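Local coordinates for protein polyketide synthase (Lyngbya majuscula 19L, PDB 3QIT) that releases the product of the curacin A polyketide pathway as a thioesterase with the alpha/beta-hydrolase fold, probably hydrolysing the thioester and decarboxylating the chain to a terminal alkene, at residues I32-W42 with A58-R66; F81-Q90 with L108-K119. One frame throughout, in Å; residues are numbered along the deposited sequence.

Contact 1: residues I32-W42 with A58-R66; sequences IHGILEQGLAW and APDLFGHGR
Asp60 OD1 takes the backbone N-H of Gly39 at 2.7 Å, nearly along the C-O axis of the carboxylate and almost straight (172° at the hydrogen). The other oxygen, OD2, is met from above the carboxylate plane by Arg66 N and also bears a salt bridge to Arg188, so the buried carboxylate is satisfied at both ends. His33 is fixed at both ring nitrogens: NE2 accepts from Leu61 N at 3.0 Å and 176°, tilted from the ring plane, while ND1 gives its hydrogen in plane to Gly34 O at 2.8 Å. Its CG sits between backbone N and carbonyl carbon (chi1 67°), which folds the ring back under its own loop, with Gln38 N 3.5 Å above the ring centre. In alpha/beta hydrolases a His-Gly pair after this central strand commonly opens the oxyanion loop, and residues 33-37 are consistent with that role. His64 holds the loop in the same two-ended way. His64 NE2 accepts from Leu36 N at 3.0 Å, close to the ring plane, and its ND1 donates to Phe62 O at 3.0 Å, thereby tying the type II turn 34-37 to the type II turn 61-64. One water bridges His33 N and Pro59 O, and a second joins Glu37 O to Gly65 N. In one of its two conformers, Ile32 brings CD1 to 3.9 Å from Pro59 CG.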
loop_
_atom_site.group_PDB
_atom_site.type_symbol
_atom_site.label_atom_id
_atom_site.label_comp_id
_atom_site.label_asym_id
_atom_site.label_seq_id
_atom_site.Cartn_x
_atom_site.Cartn_y
_atom_site.Cartn_z
ATOM N N ILE B 32 -20.589 4.535 1.508
ATOM C CA ILE B 32 -19.410 3.692 1.266
ATOM C C ILE B 32 -19.765 2.235 1.610
ATOM O O ILE B 32 -20.047 1.897 2.791
ATOM C CB ILE B 32 -18.174 4.163 2.123
ATOM C CG1 ILE B 32 -17.946 5.687 1.998
ATOM C CG2 ILE B 32 -16.898 3.371 1.732
ATOM C CD1 ILE B 32 -17.645 6.173 0.585
ATOM N N HIS B 33 -19.788 1.376 0.582
ATOM C CA HIS B 33 -20.088 -0.057 0.757
ATOM C C HIS B 33 -18.945 -0.818 1.458
ATOM O O HIS B 33 -17.872 -0.294 1.627
ATOM C CB HIS B 33 -20.419 -0.726 -0.603
ATOM C CG HIS B 33 -19.266 -0.814 -1.558
ATOM N ND1 HIS B 33 -18.295 -1.781 -1.436
ATOM C CD2 HIS B 33 -18.926 -0.076 -2.647
ATOM C CE1 HIS B 33 -17.404 -1.645 -2.412
ATOM N NE2 HIS B 33 -17.761 -0.619 -3.157
ATOM N N GLY B 34 -19.224 -2.054 1.871
ATOM C CA GLY B 34 -18.214 -2.893 2.522
ATOM C C GLY B 34 -17.547 -3.852 1.548
ATOM O O GLY B 34 -17.801 -3.839 0.333
ATOM N N ILE B 35 -16.700 -4.716 2.096
ATOM C CA ILE B 35 -15.852 -5.557 1.257
ATOM C C ILE B 35 -16.699 -6.509 0.420
ATOM O O ILE B 35 -17.701 -7.065 0.886
ATOM C CB ILE B 35 -14.799 -6.330 2.134
ATOM C CG1 ILE B 35 -13.664 -6.870 1.279
ATOM C CG2 ILE B 35 -15.441 -7.458 2.937
ATOM C CD1 ILE B 35 -12.751 -5.820 0.774
ATOM N N LEU B 36 -16.251 -6.692 -0.820
ATOM C CA LEU B 36 -16.892 -7.541 -1.834
ATOM C C LEU B 36 -18.197 -6.999 -2.387
ATOM O O LEU B 36 -18.704 -7.537 -3.363
ATOM C CB LEU B 36 -17.081 -8.987 -1.351
ATOM C CG LEU B 36 -15.822 -9.646 -0.849
ATOM C CD1 LEU B 36 -16.134 -11.098 -0.553
ATOM C CD2 LEU B 36 -14.681 -9.509 -1.852
ATOM N N GLU B 37 -18.726 -5.927 -1.804
ATOM C CA GLU B 37 -19.988 -5.360 -2.341
ATOM C C GLU B 37 -19.757 -4.310 -3.445
ATOM O O GLU B 37 -18.762 -4.387 -4.161
ATOM C CB GLU B 37 -20.893 -4.875 -1.210
ATOM C CG GLU B 37 -21.371 -6.079 -0.372
ATOM C CD GLU B 37 -22.489 -5.743 0.588
ATOM O OE1 GLU B 37 -23.649 -5.588 0.142
ATOM O OE2 GLU B 37 -22.198 -5.661 1.796
ATOM N N GLN B 38 -20.696 -3.374 -3.628
ATOM C CA GLN B 38 -20.624 -2.459 -4.770
ATOM C C GLN B 38 -21.575 -1.315 -4.482
ATOM O O GLN B 38 -22.426 -1.424 -3.598
ATOM C CB GLN B 38 -21.072 -3.174 -6.067
ATOM C CG GLN B 38 -22.435 -3.845 -5.953
ATOM C CD GLN B 38 -22.878 -4.490 -7.252
ATOM O OE1 GLN B 38 -22.779 -3.896 -8.326
ATOM N NE2 GLN B 38 -23.349 -5.729 -7.161
ATOM N N GLY B 39 -21.425 -0.220 -5.207
ATOM C CA GLY B 39 -22.271 0.963 -4.934
ATOM C C GLY B 39 -23.745 0.694 -5.099
ATOM O O GLY B 39 -24.571 1.214 -4.335
ATOM N N LEU B 40 -24.081 -0.179 -6.052
ATOM C CA LEU B 40 -25.471 -0.557 -6.293
ATOM C C LEU B 40 -26.138 -1.220 -5.079
ATOM O O LEU B 40 -27.342 -1.150 -4.959
ATOM C CB LEU B 40 -25.578 -1.443 -7.541
ATOM C CG LEU B 40 -26.927 -2.054 -7.906
ATOM C CD1 LEU B 40 -27.957 -0.999 -8.233
ATOM C CD2 LEU B 40 -26.779 -3.019 -9.048
ATOM N N ALA B 41 -25.353 -1.771 -4.145
ATOM C CA ALA B 41 -25.927 -2.420 -2.961
ATOM C C ALA B 41 -26.698 -1.427 -2.079
ATOM O O ALA B 41 -27.471 -1.837 -1.224
ATOM C CB ALA B 41 -24.802 -3.139 -2.126
ATOM N N TRP B 42 -26.465 -0.129 -2.295
ATOM C CA TRP B 42 -27.149 0.920 -1.537
ATOM C C TRP B 42 -28.499 1.278 -2.108
ATOM O O TRP B 42 -29.174 2.130 -1.546
ATOM C CB TRP B 42 -26.287 2.197 -1.496
ATOM C CG TRP B 42 -25.109 2.080 -0.554
ATOM C CD1 TRP B 42 -23.803 1.886 -0.902
ATOM C CD2 TRP B 42 -25.158 2.099 0.877
ATOM N NE1 TRP B 42 -23.022 1.815 0.239
ATOM C CE2 TRP B 42 -23.834 1.940 1.342
ATOM C CE3 TRP B 42 -26.198 2.251 1.815
ATOM C CZ2 TRP B 42 -23.507 1.941 2.716
ATOM C CZ3 TRP B 42 -25.872 2.253 3.182
ATOM C CH2 TRP B 42 -24.536 2.082 3.620
ATOM N N ALA B 58 -22.703 6.673 -4.393
ATOM C CA ALA B 58 -22.092 5.493 -3.813
ATOM C C ALA B 58 -20.990 5.030 -4.776
ATOM O O ALA B 58 -21.280 4.366 -5.759
ATOM C CB ALA B 58 -23.151 4.374 -3.592
ATOM N N PRO B 59 -19.731 5.351 -4.477
ATOM C CA PRO B 59 -18.608 4.894 -5.329
ATOM C C PRO B 59 -18.418 3.404 -5.185
ATOM O O PRO B 59 -18.629 2.842 -4.097
ATOM C CB PRO B 59 -17.390 5.610 -4.737
ATOM C CG PRO B 59 -17.784 5.949 -3.354
ATOM C CD PRO B 59 -19.259 6.189 -3.358
ATOM N N ASP B 60 -18.024 2.755 -6.282
ATOM C CA ASP B 60 -17.492 1.400 -6.185
ATOM C C ASP B 60 -16.034 1.543 -5.706
ATOM O O ASP B 60 -15.221 2.250 -6.328
ATOM C CB ASP B 60 -17.473 0.716 -7.564
ATOM C CG ASP B 60 -18.860 0.321 -8.090
ATOM O OD1 ASP B 60 -19.750 -0.101 -7.326
ATOM O OD2 ASP B 60 -19.051 0.416 -9.324
ATOM N N LEU B 61 -15.655 0.855 -4.644
ATOM C CA LEU B 61 -14.252 0.854 -4.234
ATOM C C LEU B 61 -13.422 0.168 -5.318
ATOM O O LEU B 61 -13.969 -0.661 -6.064
ATOM C CB LEU B 61 -14.103 0.163 -2.875
ATOM C CG LEU B 61 -14.796 0.864 -1.703
ATOM C CD1 LEU B 61 -14.661 0.002 -0.441
ATOM C CD2 LEU B 61 -14.220 2.290 -1.492
ATOM N N PHE B 62 -12.136 0.515 -5.450
ATOM C CA PHE B 62 -11.309 -0.141 -6.487
ATOM C C PHE B 62 -11.373 -1.653 -6.329
ATOM O O PHE B 62 -11.460 -2.171 -5.206
ATOM C CB PHE B 62 -9.845 0.311 -6.437
ATOM C CG PHE B 62 -9.606 1.700 -7.014
ATOM C CD1 PHE B 62 -10.053 2.038 -8.291
ATOM C CD2 PHE B 62 -8.907 2.637 -6.276
ATOM C CE1 PHE B 62 -9.819 3.363 -8.816
ATOM C CE2 PHE B 62 -8.657 3.923 -6.783
ATOM C CZ PHE B 62 -9.118 4.284 -8.053
ATOM N N GLY B 63 -11.398 -2.349 -7.462
ATOM C CA GLY B 63 -11.565 -3.800 -7.475
ATOM C C GLY B 63 -12.986 -4.318 -7.274
ATOM O O GLY B 63 -13.207 -5.521 -7.326
ATOM N N HIS B 64 -13.945 -3.417 -7.041
ATOM C CA HIS B 64 -15.337 -3.799 -6.761
ATOM C C HIS B 64 -16.225 -3.205 -7.842
ATOM O O HIS B 64 -15.871 -2.207 -8.471
ATOM C CB HIS B 64 -15.808 -3.187 -5.433
ATOM C CG HIS B 64 -15.128 -3.752 -4.218
ATOM N ND1 HIS B 64 -13.816 -3.478 -3.887
ATOM C CD2 HIS B 64 -15.604 -4.553 -3.239
ATOM C CE1 HIS B 64 -13.509 -4.094 -2.755
ATOM N NE2 HIS B 64 -14.573 -4.767 -2.347
ATOM N N GLY B 65 -17.377 -3.822 -8.066
ATOM C CA GLY B 65 -18.411 -3.236 -8.944
ATOM C C GLY B 65 -17.863 -2.973 -10.333
ATOM O O GLY B 65 -17.259 -3.855 -10.937
ATOM N N ARG B 66 -18.008 -1.740 -10.804
ATOM C CA ARG B 66 -17.451 -1.326 -12.104
ATOM C C ARG B 66 -16.199 -0.449 -12.037
ATOM O O ARG B 66 -15.721 0.031 -13.074
ATOM C CB ARG B 66 -18.554 -0.621 -12.932
ATOM C CG ARG B 66 -19.740 -1.515 -13.308
ATOM C CD ARG B 66 -19.370 -2.467 -14.445
ATOM N NE ARG B 66 -20.383 -3.499 -14.686
ATOM C CZ ARG B 66 -21.455 -3.361 -15.465
ATOM N NH1 ARG B 66 -21.719 -2.200 -16.070
ATOM N NH2 ARG B 66 -22.263 -4.390 -15.648
HETATM O O HOH W 1 -20.413 2.671 -1.977
HETATM O O HOH W 2 -18.112 -6.007 -6.250
#

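Contact 2: residues F81-Q90 with L108-K119; sequences FLAQIDRVIQ and LATAIASVRPKK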
loop_
_atom_site.group_PDB
_atom_site.type_symbol
_atom_site.label_atom_id
_atom_site.label_comp_id
_atom_site.label_asym_id
_atom_site.label_seq_id
_atom_site.Cartn_x
_atom_site.Cartn_y
_atom_site.Cartn_z
ATOM N N PHE B 81 -7.864 2.877 -0.514
ATOM C CA PHE B 81 -9.308 3.182 -0.460
ATOM C C PHE B 81 -9.597 4.548 0.147
ATOM O O PHE B 81 -10.535 5.248 -0.287
ATOM C CB PHE B 81 -10.089 2.098 0.303
ATOM C CG PHE B 81 -10.064 0.735 -0.371
ATOM C CD1 PHE B 81 -10.292 0.610 -1.746
ATOM C CD2 PHE B 81 -9.879 -0.425 0.377
ATOM C CE1 PHE B 81 -10.293 -0.628 -2.371
ATOM C CE2 PHE B 81 -9.866 -1.686 -0.244
ATOM C CZ PHE B 81 -10.080 -1.791 -1.625
ATOM N N LEU B 82 -8.837 4.931 1.171
ATOM C CA LEU B 82 -9.039 6.246 1.777
ATOM C C LEU B 82 -8.726 7.365 0.792
ATOM O O LEU B 82 -9.458 8.342 0.705
ATOM C CB LEU B 82 -8.191 6.396 3.033
ATOM C CG LEU B 82 -8.764 5.658 4.229
ATOM C CD1 LEU B 82 -7.797 5.757 5.405
ATOM C CD2 LEU B 82 -10.143 6.197 4.593
ATOM N N ALA B 83 -7.639 7.214 0.036
ATOM C CA ALA B 83 -7.285 8.216 -0.961
ATOM C C ALA B 83 -8.366 8.312 -2.041
ATOM O O ALA B 83 -8.626 9.391 -2.584
ATOM C CB ALA B 83 -5.889 7.890 -1.599
ATOM N N GLN B 84 -8.927 7.162 -2.420
ATOM C CA GLN B 84 -9.989 7.097 -3.406
ATOM C C GLN B 84 -11.210 7.864 -2.893
ATOM O O GLN B 84 -11.803 8.639 -3.641
ATOM C CB GLN B 84 -10.385 5.621 -3.677
ATOM C CG GLN B 84 -11.450 5.464 -4.757
ATOM C CD GLN B 84 -12.053 4.047 -4.829
ATOM O OE1 GLN B 84 -11.574 3.091 -4.193
ATOM N NE2 GLN B 84 -13.107 3.920 -5.629
ATOM N N ILE B 85 -11.609 7.602 -1.643
ATOM C CA ILE B 85 -12.763 8.333 -1.061
ATOM C C ILE B 85 -12.493 9.862 -0.958
ATOM O O ILE B 85 -13.363 10.663 -1.284
ATOM C CB ILE B 85 -13.203 7.744 0.280
ATOM C CG1 ILE B 85 -13.732 6.330 0.074
ATOM C CG2 ILE B 85 -14.294 8.630 0.964
ATOM C CD1 ILE B 85 -13.785 5.514 1.338
ATOM N N ASP B 86 -11.293 10.242 -0.530
ATOM C CA ASP B 86 -10.875 11.668 -0.498
ATOM C C ASP B 86 -11.006 12.284 -1.897
ATOM O O ASP B 86 -11.524 13.400 -2.056
ATOM C CB ASP B 86 -9.430 11.782 -0.014
ATOM C CG ASP B 86 -9.079 13.161 0.572
ATOM O OD1 ASP B 86 -9.970 13.863 1.113
ATOM O OD2 ASP B 86 -7.880 13.521 0.519
ATOM N N ARG B 87 -10.548 11.561 -2.919
ATOM C CA ARG B 87 -10.694 12.045 -4.297
ATOM C C ARG B 87 -12.164 12.264 -4.695
ATOM O O ARG B 87 -12.492 13.271 -5.326
ATOM C CB ARG B 87 -10.016 11.079 -5.277
ATOM C CG ARG B 87 -10.153 11.488 -6.733
ATOM C CD ARG B 87 -9.433 12.819 -6.978
ATOM N NE ARG B 87 -9.589 13.280 -8.351
ATOM C CZ ARG B 87 -10.588 14.054 -8.768
ATOM N NH1 ARG B 87 -11.526 14.461 -7.913
ATOM N NH2 ARG B 87 -10.642 14.433 -10.038
ATOM N N VAL B 88 -13.041 11.330 -4.308
ATOM C CA VAL B 88 -14.471 11.437 -4.596
ATOM C C VAL B 88 -15.056 12.680 -3.911
ATOM O O VAL B 88 -15.810 13.443 -4.531
ATOM C CB VAL B 88 -15.250 10.172 -4.128
ATOM C CG1 VAL B 88 -16.747 10.414 -4.275
ATOM C CG2 VAL B 88 -14.837 8.936 -4.960
ATOM N N ILE B 89 -14.676 12.905 -2.658
ATOM C CA ILE B 89 -15.151 14.102 -1.932
ATOM C C ILE B 89 -14.722 15.383 -2.632
ATOM O O ILE B 89 -15.523 16.331 -2.774
ATOM C CB ILE B 89 -14.710 14.091 -0.472
ATOM C CG1 ILE B 89 -15.460 12.986 0.259
ATOM C CG2 ILE B 89 -15.031 15.457 0.212
ATOM C CD1 ILE B 89 -14.831 12.568 1.575
ATOM N N GLN B 90 -13.477 15.410 -3.104
ATOM C CA GLN B 90 -12.969 16.581 -3.819
ATOM C C GLN B 90 -13.785 16.865 -5.078
ATOM O O GLN B 90 -13.854 18.005 -5.538
ATOM C CB GLN B 90 -11.473 16.448 -4.180
ATOM C CG GLN B 90 -10.496 16.149 -3.022
ATOM C CD GLN B 90 -10.751 16.929 -1.732
ATOM O OE1 GLN B 90 -10.737 18.166 -1.721
ATOM N NE2 GLN B 90 -10.953 16.199 -0.629
ATOM N N LEU B 108 -13.858 2.983 6.895
ATOM C CA LEU B 108 -13.315 3.998 5.974
ATOM C C LEU B 108 -13.936 5.375 6.190
ATOM O O LEU B 108 -13.241 6.397 6.132
ATOM C CB LEU B 108 -13.429 3.575 4.502
ATOM C CG LEU B 108 -12.536 2.366 4.161
ATOM C CD1 LEU B 108 -13.037 1.712 2.841
ATOM C CD2 LEU B 108 -11.073 2.770 4.035
ATOM N N ALA B 109 -15.237 5.378 6.443
ATOM C CA ALA B 109 -15.959 6.607 6.725
ATOM C C ALA B 109 -15.411 7.276 7.972
ATOM O O ALA B 109 -15.250 8.495 7.983
ATOM C CB ALA B 109 -17.446 6.332 6.867
ATOM N N THR B 110 -15.111 6.504 9.019
ATOM C CA THR B 110 -14.544 7.118 10.240
ATOM C C THR B 110 -13.187 7.766 9.963
ATOM O O THR B 110 -12.862 8.831 10.502
ATOM C CB THR B 110 -14.398 6.153 11.463
ATOM O OG1 THR B 110 -13.444 5.116 11.191
ATOM C CG2 THR B 110 -15.727 5.540 11.847
ATOM N N ALA B 111 -12.387 7.122 9.137
ATOM C CA ALA B 111 -11.074 7.655 8.848
ATOM C C ALA B 111 -11.180 8.939 8.048
ATOM O O ALA B 111 -10.542 9.947 8.381
ATOM C CB ALA B 111 -10.216 6.614 8.149
ATOM N N ILE B 112 -12.046 8.954 7.050
ATOM C CA ILE B 112 -12.165 10.180 6.249
ATOM C C ILE B 112 -12.781 11.343 7.049
ATOM O O ILE B 112 -12.349 12.475 6.903
ATOM C CB ILE B 112 -12.822 9.946 4.864
ATOM C CG1 ILE B 112 -12.432 11.067 3.881
ATOM C CG2 ILE B 112 -14.306 9.888 4.962
ATOM C CD1 ILE B 112 -11.003 11.000 3.364
ATOM N N ALA B 113 -13.730 11.033 7.935
ATOM C CA ALA B 113 -14.330 12.031 8.829
ATOM C C ALA B 113 -13.318 12.577 9.815
ATOM O O ALA B 113 -13.414 13.726 10.218
ATOM C CB ALA B 113 -15.558 11.454 9.570
ATOM N N SER B 114 -12.336 11.756 10.184
ATOM C CA SER B 114 -11.273 12.201 11.095
ATOM C C SER B 114 -10.320 13.166 10.403
ATOM O O SER B 114 -9.812 14.100 11.030
ATOM C CB SER B 114 -10.532 11.009 11.727
ATOM O OG SER B 114 -9.581 10.422 10.848
ATOM N N VAL B 115 -10.125 12.955 9.103
ATOM C CA VAL B 115 -9.226 13.760 8.269
ATOM C C VAL B 115 -9.880 15.030 7.708
ATOM O O VAL B 115 -9.238 16.083 7.649
ATOM C CB VAL B 115 -8.634 12.906 7.116
ATOM C CG1 VAL B 115 -7.852 13.765 6.104
ATOM C CG2 VAL B 115 -7.743 11.805 7.677
ATOM N N ARG B 116 -11.147 14.929 7.293
ATOM C CA ARG B 116 -11.845 16.030 6.654
ATOM C C ARG B 116 -13.133 16.401 7.422
ATOM O O ARG B 116 -14.218 16.431 6.830
ATOM C CB ARG B 116 -12.248 15.650 5.227
ATOM C CG ARG B 116 -11.117 15.088 4.352
ATOM C CD ARG B 116 -10.046 16.144 4.113
ATOM N NE ARG B 116 -9.010 15.655 3.192
ATOM C CZ ARG B 116 -7.749 16.083 3.179
ATOM N NH1 ARG B 116 -7.315 16.979 4.073
ATOM N NH2 ARG B 116 -6.901 15.577 2.288
ATOM N N PRO B 117 -13.021 16.685 8.731
ATOM C CA PRO B 117 -14.252 16.934 9.496
ATOM C C PRO B 117 -15.128 18.068 8.977
ATOM O O PRO B 117 -16.350 17.983 9.078
ATOM C CB PRO B 117 -13.724 17.267 10.904
ATOM C CG PRO B 117 -12.325 17.702 10.697
ATOM C CD PRO B 117 -11.831 16.815 9.586
ATOM N N LYS B 118 -14.531 19.125 8.417
ATOM C CA LYS B 118 -15.338 20.265 7.975
ATOM C C LYS B 118 -16.255 19.900 6.805
ATOM O O LYS B 118 -17.249 20.573 6.551
ATOM C CB LYS B 118 -14.450 21.457 7.611
ATOM C CG LYS B 118 -13.590 21.951 8.762
ATOM C CD LYS B 118 -12.698 23.097 8.298
ATOM C CE LYS B 118 -11.806 23.619 9.422
ATOM N NZ LYS B 118 -10.665 22.694 9.691
ATOM N N LYS B 119 -15.937 18.804 6.126
ATOM C CA LYS B 119 -16.711 18.355 4.980
ATOM C C LYS B 119 -17.939 17.516 5.343
ATOM O O LYS B 119 -18.756 17.208 4.475
ATOM C CB LYS B 119 -15.798 17.608 3.997
ATOM C CG LYS B 119 -14.744 18.559 3.388
ATOM C CD LYS B 119 -13.810 17.872 2.400
ATOM C CE LYS B 119 -12.663 18.789 1.977
ATOM N NZ LYS B 119 -13.131 20.011 1.259
#
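The guanidinium of Arg116 presents its NE side to the carboxylate of Asp86, the two planes only 23° apart, and Val115 CG1 lies 3.5 Å above one guanidinium face, towards the rim. This salt bridge marks the C-terminal end of helix 104-115, the helix that follows the presumed nucleophile elbow of the alpha/beta-hydrolase fold, where it packs on helix 78-91; the segment axes cross at -59° and approach to 10.0 Å. The grip is side-on and two-pronged: Arg116 NE reaches Asp86 OD1 and Arg116 NH2 reaches Asp86 OD2, each at 2.9 Å, on the syn side and close to the guanidinium plane. A chi1 of -157° turns the Asp86 carboxylate away from its own N and across to the arginine, whose NH1 pairs with Asp149 of the second subunit. Next to this charged pair the packing is apolar. Ile112 enters as a knob into the hole formed by Leu82, Ile85, Asp86 and Ile89, its CG1 lying 3.7 Å from Ile89 CD1 as the two isoleucines slide past each other. Nearer the N-terminal ends, Leu82 CD2, in the conformer described, touches both Leu108 CD2 and Ala111 CB, at 3.6 Å each, and Ile85 CD1 rests against Leu108 CB. At the other limit, the aliphatic stem of Lys119 lies over Ile89, with Lys119 CD a tight 3.5 Å from Ile89 CG2.

How the contacts relate
Contact 1 precedes contact 2 along the chain, and their centres lie about 16 Å apart. Gln84, on helix 78-91, couples them: its NE2 is 2.8 Å from Asp60 O and its OE1 2.9 Å from Phe62 N, both probable hydrogen bonds, while Phe81 CE1 packs 3.4 Å from Phe62 O. Helix 78-91 thus probably holds the backbone of residues 60-62 through Gln84. Both contacts also border the likely nucleophile elbow around Ser103, touched by Ile32 from contact 1 and by Leu108 from contact 2. Gly34 lies near the putative triad of Ser103, His269 and Glu127, consistent with contact 1 bordering the active site; contact 2 meets the second subunit more extensively, with eight residues against one.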